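Local coordinates for protein lipopolysaccharide core heptose(I) kinase WaaP (PDB 6DFL) that phosphorylates the first heptose of the lipopolysaccharide inner core, using ATP and magnesium, and also autophosphorylates as a tyrosine kinase, at residues A21-V29 with G35-V43; A91-G99 with S110-A118. One frame throughout, in Å; residues are numbered along the deposited sequence.

Interaction 1 (A21-V29 with G35-V43); sequences AVEALQGKV and GRRTLRTEV
Arg37 reaches across to the last turn of helix 18-24, where its guanidinium lies among Val22, Glu23 and Leu25. CG sits anti to the backbone N (chi1 -164°) and the chain bends at chi3, bringing NH2 within 3.5 Å of Glu23 O. Val22 O comes in at the guanidinium edge. The Glu23 carboxylate takes a face instead, with OE2 4.0 Å from Arg37 NH2: a long salt bridge of charges alone, since no N-H points at the oxygen. Two residues further on, Leu39 sets CD1 against the bend after the helix, 3.9 Å from Leu25 O and close to Leu25 CB. Here the chain turns back along strand 37-41, an edge strand of the five-stranded antiparallel sheet in this kinase fold's N-terminal lobe, and makes a single bridge, Val29 with Leu39. Val29 CG2 packs against Leu39 CB at 4.1 Å. Arg40 N donates to Lys28 O (3.0 Å). The Thr41 hydroxyl, which chi1 of -171° turns away from its backbone N, donates a hydrogen bond to Gln26 O, with OG1 2.8 Å away and tilted from the carbonyl plane. Between them Gly27 brings CA 3.1 Å from Arg40 O, a CA-H...O contact.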
loop_
_atom_site.group_PDB
_atom_site.type_symbol
_atom_site.label_atom_id
_atom_site.label_comp_id
_atom_site.label_asym_id
_atom_site.label_seq_id
_atom_site.Cartn_x
_atom_site.Cartn_y
_atom_site.Cartn_z
ATOM N N ALA A 21 -4.629 -28.196 21.060
ATOM C CA ALA A 21 -4.462 -28.628 19.676
ATOM C C ALA A 21 -3.577 -27.678 18.867
ATOM O O ALA A 21 -2.838 -28.135 17.988
ATOM C CB ALA A 21 -5.825 -28.792 19.009
ATOM N N VAL A 22 -3.646 -26.360 19.109
ATOM C CA VAL A 22 -2.769 -25.477 18.337
ATOM C C VAL A 22 -1.326 -25.772 18.656
ATOM O O VAL A 22 -0.467 -25.724 17.770
ATOM C CB VAL A 22 -3.052 -23.981 18.563
ATOM C CG1 VAL A 22 -3.877 -23.449 17.433
ATOM C CG2 VAL A 22 -3.644 -23.702 19.928
ATOM N N GLU A 23 -1.034 -26.052 19.931
ATOM C CA GLU A 23 0.313 -26.394 20.359
ATOM C C GLU A 23 0.768 -27.735 19.797
ATOM O O GLU A 23 1.966 -28.034 19.824
ATOM C CB GLU A 23 0.374 -26.420 21.886
ATOM C CG GLU A 23 -0.004 -25.119 22.548
ATOM C CD GLU A 23 1.194 -24.227 22.792
ATOM O OE1 GLU A 23 1.099 -23.318 23.644
ATOM O OE2 GLU A 23 2.236 -24.439 22.140
ATOM N N ALA A 24 -0.160 -28.550 19.303
ATOM C CA ALA A 24 0.171 -29.843 18.725
ATOM C C ALA A 24 0.316 -29.799 17.211
ATOM O O ALA A 24 0.784 -30.779 16.623
ATOM C CB ALA A 24 -0.891 -30.882 19.108
ATOM N N LEU A 25 -0.080 -28.701 16.569
ATOM C CA LEU A 25 0.122 -28.555 15.135
ATOM C C LEU A 25 1.608 -28.482 14.821
ATOM O O LEU A 25 2.411 -27.986 15.620
ATOM C CB LEU A 25 -0.578 -27.305 14.623
ATOM C CG LEU A 25 -2.097 -27.389 14.565
ATOM C CD1 LEU A 25 -2.662 -25.985 14.517
ATOM C CD2 LEU A 25 -2.536 -28.193 13.352
ATOM N N GLN A 26 1.967 -28.967 13.633
ATOM C CA GLN A 26 3.359 -29.197 13.277
ATOM C C GLN A 26 3.670 -28.675 11.884
ATOM O O GLN A 26 2.801 -28.614 11.005
ATOM C CB GLN A 26 3.702 -30.687 13.356
ATOM C CG GLN A 26 3.823 -31.191 14.778
ATOM C CD GLN A 26 3.262 -32.582 14.943
ATOM O OE1 GLN A 26 3.798 -33.549 14.397
ATOM N NE2 GLN A 26 2.170 -32.695 15.693
ATOM N N GLY A 27 4.927 -28.312 11.699
ATOM C CA GLY A 27 5.413 -27.804 10.438
ATOM C C GLY A 27 6.599 -26.891 10.679
ATOM O O GLY A 27 7.121 -26.798 11.789
ATOM N N LYS A 28 7.021 -26.217 9.605
ATOM C CA LYS A 28 8.168 -25.324 9.692
ATOM C C LYS A 28 7.912 -24.254 10.744
ATOM O O LYS A 28 7.059 -23.380 10.548
ATOM C CB LYS A 28 8.469 -24.688 8.333
ATOM C CG LYS A 28 9.705 -23.793 8.333
ATOM C CD LYS A 28 10.329 -23.690 6.944
ATOM C CE LYS A 28 9.354 -23.108 5.923
ATOM N NZ LYS A 28 9.941 -23.059 4.547
ATOM N N VAL A 29 8.636 -24.327 11.866
ATOM C CA VAL A 29 8.450 -23.438 13.009
ATOM C C VAL A 29 9.348 -22.214 12.857
ATOM O O VAL A 29 10.475 -22.315 12.358
ATOM C CB VAL A 29 8.744 -24.190 14.320
ATOM C CG1 VAL A 29 8.513 -23.289 15.532
ATOM C CG2 VAL A 29 7.897 -25.452 14.408
ATOM N N GLY A 35 7.752 -16.481 24.512
ATOM C CA GLY A 35 6.439 -17.087 24.623
ATOM C C GLY A 35 5.707 -17.174 23.302
ATOM O O GLY A 35 4.939 -18.116 23.080
ATOM N N ARG A 36 5.946 -16.205 22.415
ATOM C CA ARG A 36 5.327 -16.199 21.097
ATOM C C ARG A 36 5.830 -17.380 20.261
ATOM O O ARG A 36 6.747 -18.112 20.653
ATOM C CB ARG A 36 5.592 -14.869 20.386
ATOM C CG ARG A 36 4.328 -14.216 19.808
ATOM C CD ARG A 36 4.463 -12.698 19.666
ATOM N NE ARG A 36 4.957 -12.307 18.347
ATOM C CZ ARG A 36 5.418 -11.096 18.045
ATOM N NH1 ARG A 36 5.846 -10.836 16.814
ATOM N NH2 ARG A 36 5.464 -10.151 18.976
ATOM N N ARG A 37 5.199 -17.571 19.098
ATOM C CA ARG A 37 5.513 -18.684 18.208
ATOM C C ARG A 37 4.743 -18.522 16.906
ATOM O O ARG A 37 3.570 -18.133 16.922
ATOM C CB ARG A 37 5.167 -20.031 18.856
ATOM C CG ARG A 37 5.805 -21.240 18.187
ATOM C CD ARG A 37 5.687 -22.465 19.085
ATOM N NE ARG A 37 4.482 -23.236 18.813
ATOM C CZ ARG A 37 4.446 -24.550 18.615
ATOM N NH1 ARG A 37 5.565 -25.280 18.677
ATOM N NH2 ARG A 37 3.281 -25.140 18.371
ATOM N N THR A 38 5.413 -18.815 15.787
ATOM C CA THR A 38 4.788 -18.877 14.475
ATOM C C THR A 38 5.226 -20.160 13.790
ATOM O O THR A 38 6.399 -20.527 13.862
ATOM C CB THR A 38 5.172 -17.684 13.600
ATOM O OG1 THR A 38 5.205 -16.494 14.398
ATOM C CG2 THR A 38 4.162 -17.518 12.468
ATOM N N LEU A 39 4.297 -20.842 13.125
ATOM C CA LEU A 39 4.665 -22.030 12.372
ATOM C C LEU A 39 3.702 -22.190 11.214
ATOM O O LEU A 39 2.527 -21.856 11.332
ATOM C CB LEU A 39 4.657 -23.299 13.241
ATOM C CG LEU A 39 3.309 -23.797 13.769
ATOM C CD1 LEU A 39 2.883 -25.090 13.097
ATOM C CD2 LEU A 39 3.351 -23.975 15.270
ATOM N N ARG A 40 4.211 -22.701 10.096
ATOM C CA ARG A 40 3.378 -23.093 8.965
ATOM C C ARG A 40 2.950 -24.545 9.115
ATOM O O ARG A 40 3.744 -25.400 9.524
ATOM C CB ARG A 40 4.125 -22.915 7.643
ATOM C CG ARG A 40 3.324 -23.336 6.431
ATOM C CD ARG A 40 4.091 -23.007 5.165
ATOM N NE ARG A 40 3.273 -23.123 3.965
ATOM C CZ ARG A 40 2.981 -24.272 3.364
ATOM N NH1 ARG A 40 3.434 -25.413 3.857
ATOM N NH2 ARG A 40 2.229 -24.280 2.269
ATOM N N THR A 41 1.692 -24.821 8.792
ATOM C CA THR A 41 1.169 -26.173 8.892
ATOM C C THR A 41 0.224 -26.408 7.726
ATOM O O THR A 41 -0.259 -25.467 7.098
ATOM C CB THR A 41 0.466 -26.417 10.241
ATOM O OG1 THR A 41 0.147 -27.808 10.390
ATOM C CG2 THR A 41 -0.805 -25.591 10.343
ATOM N N GLU A 42 -0.016 -27.678 7.416
ATOM C CA GLU A 42 -0.892 -28.040 6.314
ATOM C C GLU A 42 -2.000 -28.948 6.815
ATOM O O GLU A 42 -1.770 -29.827 7.647
ATOM C CB GLU A 42 -0.126 -28.729 5.186
ATOM C CG GLU A 42 0.947 -27.858 4.552
ATOM C CD GLU A 42 1.515 -28.470 3.286
ATOM O OE1 GLU A 42 1.184 -29.643 3.000
ATOM O OE2 GLU A 42 2.284 -27.780 2.574
ATOM N N VAL A 43 -3.210 -28.713 6.317
ATOM C CA VAL A 43 -4.352 -29.586 6.550
ATOM C C VAL A 43 -4.939 -29.875 5.180
ATOM O O VAL A 43 -5.447 -28.962 4.517
ATOM C CB VAL A 43 -5.403 -28.957 7.476
ATOM C CG1 VAL A 43 -6.526 -29.942 7.738
ATOM C CG2 VAL A 43 -4.770 -28.507 8.783
#

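Interaction 2 (A91-G99 with S110-A118)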
loop_
_atom_site.group_PDB
_atom_site.type_symbol
_atom_site.label_atom_id
_atom_site.label_comp_id
_atom_site.label_asym_id
_atom_site.label_seq_id
_atom_site.Cartn_x
_atom_site.Cartn_y
_atom_site.Cartn_z
ATOM N N ALA A 91 -8.917 -6.504 1.250
ATOM C CA ALA A 91 -8.486 -7.871 1.037
ATOM C C ALA A 91 -7.310 -8.229 1.960
ATOM O O ALA A 91 -6.289 -7.539 1.992
ATOM C CB ALA A 91 -8.126 -8.030 -0.435
ATOM N N THR A 92 -7.465 -9.293 2.733
ATOM C CA THR A 92 -6.460 -9.635 3.726
ATOM C C THR A 92 -6.521 -11.132 3.984
ATOM O O THR A 92 -7.176 -11.883 3.249
ATOM C CB THR A 92 -6.663 -8.823 5.011
ATOM O OG1 THR A 92 -5.584 -9.079 5.917
ATOM C CG2 THR A 92 -7.949 -9.211 5.685
HETATM N N MSE A 93 -5.817 -11.562 5.031
HETATM C CA MSE A 93 -5.808 -12.950 5.426
HETATM C C MSE A 93 -7.183 -13.358 5.876
HETATM O O MSE A 93 -7.993 -12.527 6.273
HETATM C CB MSE A 93 -4.807 -13.205 6.555
HETATM C CG MSE A 93 -3.355 -13.059 6.164
HETATM SE SE MSE A 93 -2.399 -12.303 7.664
HETATM C CE MSE A 93 -0.909 -13.624 7.767
ATOM N N THR A 94 -7.452 -14.650 5.821
ATOM C CA THR A 94 -8.663 -15.206 6.394
ATOM C C THR A 94 -8.253 -15.990 7.627
ATOM O O THR A 94 -7.252 -16.709 7.597
ATOM C CB THR A 94 -9.387 -16.084 5.377
ATOM O OG1 THR A 94 -9.819 -15.262 4.289
ATOM C CG2 THR A 94 -10.589 -16.771 6.005
ATOM N N ALA A 95 -8.990 -15.805 8.718
ATOM C CA ALA A 95 -8.669 -16.404 10.007
ATOM C C ALA A 95 -9.599 -17.582 10.247
ATOM O O ALA A 95 -10.817 -17.410 10.309
ATOM C CB ALA A 95 -8.817 -15.383 11.128
ATOM N N VAL A 96 -9.024 -18.775 10.386
ATOM C CA VAL A 96 -9.822 -19.981 10.588
ATOM C C VAL A 96 -9.855 -20.439 12.039
ATOM O O VAL A 96 -10.665 -21.317 12.377
ATOM C CB VAL A 96 -9.324 -21.134 9.694
ATOM C CG1 VAL A 96 -9.662 -20.853 8.243
ATOM C CG2 VAL A 96 -7.810 -21.338 9.865
ATOM N N ALA A 97 -9.031 -19.867 12.911
ATOM C CA ALA A 97 -9.069 -20.251 14.314
ATOM C C ALA A 97 -8.447 -19.146 15.157
ATOM O O ALA A 97 -7.443 -18.546 14.758
ATOM C CB ALA A 97 -8.333 -21.583 14.547
ATOM N N TYR A 98 -9.034 -18.912 16.331
ATOM C CA TYR A 98 -8.624 -17.838 17.219
ATOM C C TYR A 98 -9.015 -18.232 18.631
ATOM O O TYR A 98 -10.051 -18.868 18.828
ATOM C CB TYR A 98 -9.284 -16.510 16.810
ATOM C CG TYR A 98 -9.257 -15.437 17.877
ATOM C CD1 TYR A 98 -8.082 -14.790 18.196
ATOM C CD2 TYR A 98 -10.410 -15.062 18.553
ATOM C CE1 TYR A 98 -8.038 -13.818 19.140
ATOM C CE2 TYR A 98 -10.375 -14.068 19.523
ATOM C CZ TYR A 98 -9.168 -13.456 19.808
ATOM O OH TYR A 98 -9.108 -12.464 20.760
ATOM N N GLY A 99 -8.194 -17.864 19.606
ATOM C CA GLY A 99 -8.528 -18.186 20.981
ATOM C C GLY A 99 -7.807 -17.316 21.971
ATOM O O GLY A 99 -6.666 -16.898 21.742
ATOM N N SER A 110 -2.986 -17.086 24.011
ATOM C CA SER A 110 -3.802 -16.914 22.821
ATOM C C SER A 110 -3.182 -17.579 21.607
ATOM O O SER A 110 -2.002 -17.916 21.579
ATOM C CB SER A 110 -4.050 -15.436 22.502
ATOM O OG SER A 110 -2.901 -14.858 21.893
ATOM N N PHE A 111 -4.010 -17.721 20.578
ATOM C CA PHE A 111 -3.567 -18.259 19.308
ATOM C C PHE A 111 -4.461 -17.718 18.202
ATOM O O PHE A 111 -5.623 -17.360 18.434
ATOM C CB PHE A 111 -3.592 -19.787 19.304
ATOM C CG PHE A 111 -4.975 -20.375 19.321
ATOM C CD1 PHE A 111 -5.642 -20.668 18.128
ATOM C CD2 PHE A 111 -5.613 -20.644 20.522
ATOM C CE1 PHE A 111 -6.920 -21.207 18.131
ATOM C CE2 PHE A 111 -6.885 -21.196 20.537
ATOM C CZ PHE A 111 -7.549 -21.468 19.334
ATOM N N ILE A 112 -3.908 -17.686 16.998
ATOM C CA ILE A 112 -4.691 -17.404 15.809
ATOM C C ILE A 112 -4.042 -18.112 14.633
ATOM O O ILE A 112 -2.827 -18.030 14.439
ATOM C CB ILE A 112 -4.830 -15.883 15.559
ATOM C CG1 ILE A 112 -5.620 -15.599 14.293
ATOM C CG2 ILE A 112 -3.470 -15.198 15.490
ATOM C CD1 ILE A 112 -5.811 -14.109 14.064
ATOM N N VAL A 113 -4.861 -18.780 13.832
ATOM C CA VAL A 113 -4.423 -19.480 12.633
ATOM C C VAL A 113 -5.054 -18.808 11.413
ATOM O O VAL A 113 -6.283 -18.760 11.305
ATOM C CB VAL A 113 -4.817 -20.958 12.685
ATOM C CG1 VAL A 113 -4.300 -21.657 11.459
ATOM C CG2 VAL A 113 -4.313 -21.579 13.971
ATOM N N THR A 114 -4.216 -18.337 10.486
ATOM C CA THR A 114 -4.630 -17.713 9.239
ATOM C C THR A 114 -4.301 -18.615 8.058
ATOM O O THR A 114 -3.260 -19.276 8.040
ATOM C CB THR A 114 -3.927 -16.361 9.028
ATOM O OG1 THR A 114 -2.506 -16.558 8.919
ATOM C CG2 THR A 114 -4.220 -15.411 10.181
ATOM N N GLU A 115 -5.180 -18.612 7.061
ATOM C CA GLU A 115 -4.911 -19.300 5.808
ATOM C C GLU A 115 -3.714 -18.690 5.091
ATOM O O GLU A 115 -3.431 -17.493 5.205
ATOM C CB GLU A 115 -6.120 -19.239 4.880
ATOM C CG GLU A 115 -7.267 -20.147 5.265
ATOM C CD GLU A 115 -8.477 -19.969 4.340
ATOM O OE1 GLU A 115 -8.507 -18.994 3.548
ATOM O OE2 GLU A 115 -9.404 -20.805 4.405
ATOM N N GLU A 116 -3.005 -19.531 4.345
ATOM C CA GLU A 116 -1.937 -19.044 3.495
ATOM C C GLU A 116 -2.520 -18.404 2.242
ATOM O O GLU A 116 -3.519 -18.869 1.690
ATOM C CB GLU A 116 -0.992 -20.173 3.104
ATOM C CG GLU A 116 0.269 -19.676 2.428
ATOM C CD GLU A 116 1.257 -20.793 2.122
ATOM O OE1 GLU A 116 0.815 -21.845 1.613
ATOM O OE2 GLU A 116 2.466 -20.610 2.392
ATOM N N LEU A 117 -1.887 -17.329 1.803
ATOM C CA LEU A 117 -2.226 -16.679 0.551
ATOM C C LEU A 117 -1.166 -17.055 -0.471
ATOM O O LEU A 117 0.013 -16.714 -0.304
ATOM C CB LEU A 117 -2.303 -15.169 0.734
ATOM C CG LEU A 117 -3.379 -14.776 1.733
ATOM C CD1 LEU A 117 -2.974 -13.484 2.396
ATOM C CD2 LEU A 117 -4.727 -14.655 1.037
ATOM N N ALA A 118 -1.579 -17.770 -1.511
ATOM C CA ALA A 118 -0.613 -18.322 -2.450
ATOM C C ALA A 118 -1.342 -18.781 -3.703
ATOM O O ALA A 118 -2.469 -19.277 -3.616
ATOM C CB ALA A 118 0.159 -19.483 -1.810
#
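Strands 95-99 and 110-115 run antiparallel, their directions 178° apart, paired Gly99 with Phe111, Tyr98 with Ile112, Ala97 with Val113 and, one residue out of step, Ala95 with Thr114. The slip is a classic beta bulge: Val96 and Ala97 both face Val113, whose O accepts from Val96 N at 2.9 Å and only weakly from Ala97 N at 3.4 Å. Beyond the bulge, Glu115 N donates to Thr94 O and carries the pairing past Ala95.

Phe111 buries its ring against the partner backbone. CG lies between the backbone N and carbonyl carbon (chi1 70°), which folds the ring across the strand so that Gly99 N is over its centre. Gly99 CA makes a CH-pi contact, 3.9 Å from the ring centroid, while Ala97 CB comes to the edge of the same ring, 3.9 Å from CE1. Ala97 CB also meets Val113 CB at 4.0 Å. These residues line the sheet face that receives Phe19, edge-to-face on Phe111. The two strands form a beta hairpin within the sheet of the kinase-like N-terminal lobe; Ala95, Tyr98, Ile112 and Thr114 look to its other face, where helix 76-87 packs and Trp79 stacks on the Tyr98 ring. There Ile112 CB meets the edge of that tyrosine ring. Away from the hairpin turn, Met93, a selenomethionine, bends at chi2 and chi3 to set CE 3.5 Å from Thr114 OG1, whose hydrogen-bond partner is Lys51 NZ. Met93 CG rests on Leu117 CD1 at 3.8 Å, the two side chains crossing at about a right angle. At the partly exposed margin, Glu115 extends beside Thr94, pointing the same way, and its OE2 end brushes Val96 CG1.

From the N terminus, helix 18-24 leads into interaction 1, which closes the short loop at 30-34 and joins the end of the helix to the edge strand that follows. The chain then returns as strand 48-53, passes an unmodelled stretch and helix 76-87, and enters interaction 2, which closes the hairpin, whose connecting turn is 102-108. The two contacts are in series, neither nested nor crossed. Strand 48-53 lies between strands 37-41 and 109-115, so both contacts belong to one sheet. They also touch directly: Arg40 forms a salt bridge with Glu116, just beyond strand 109-115, and Val22 of helix 18-24 packs on Phe111 and Val113.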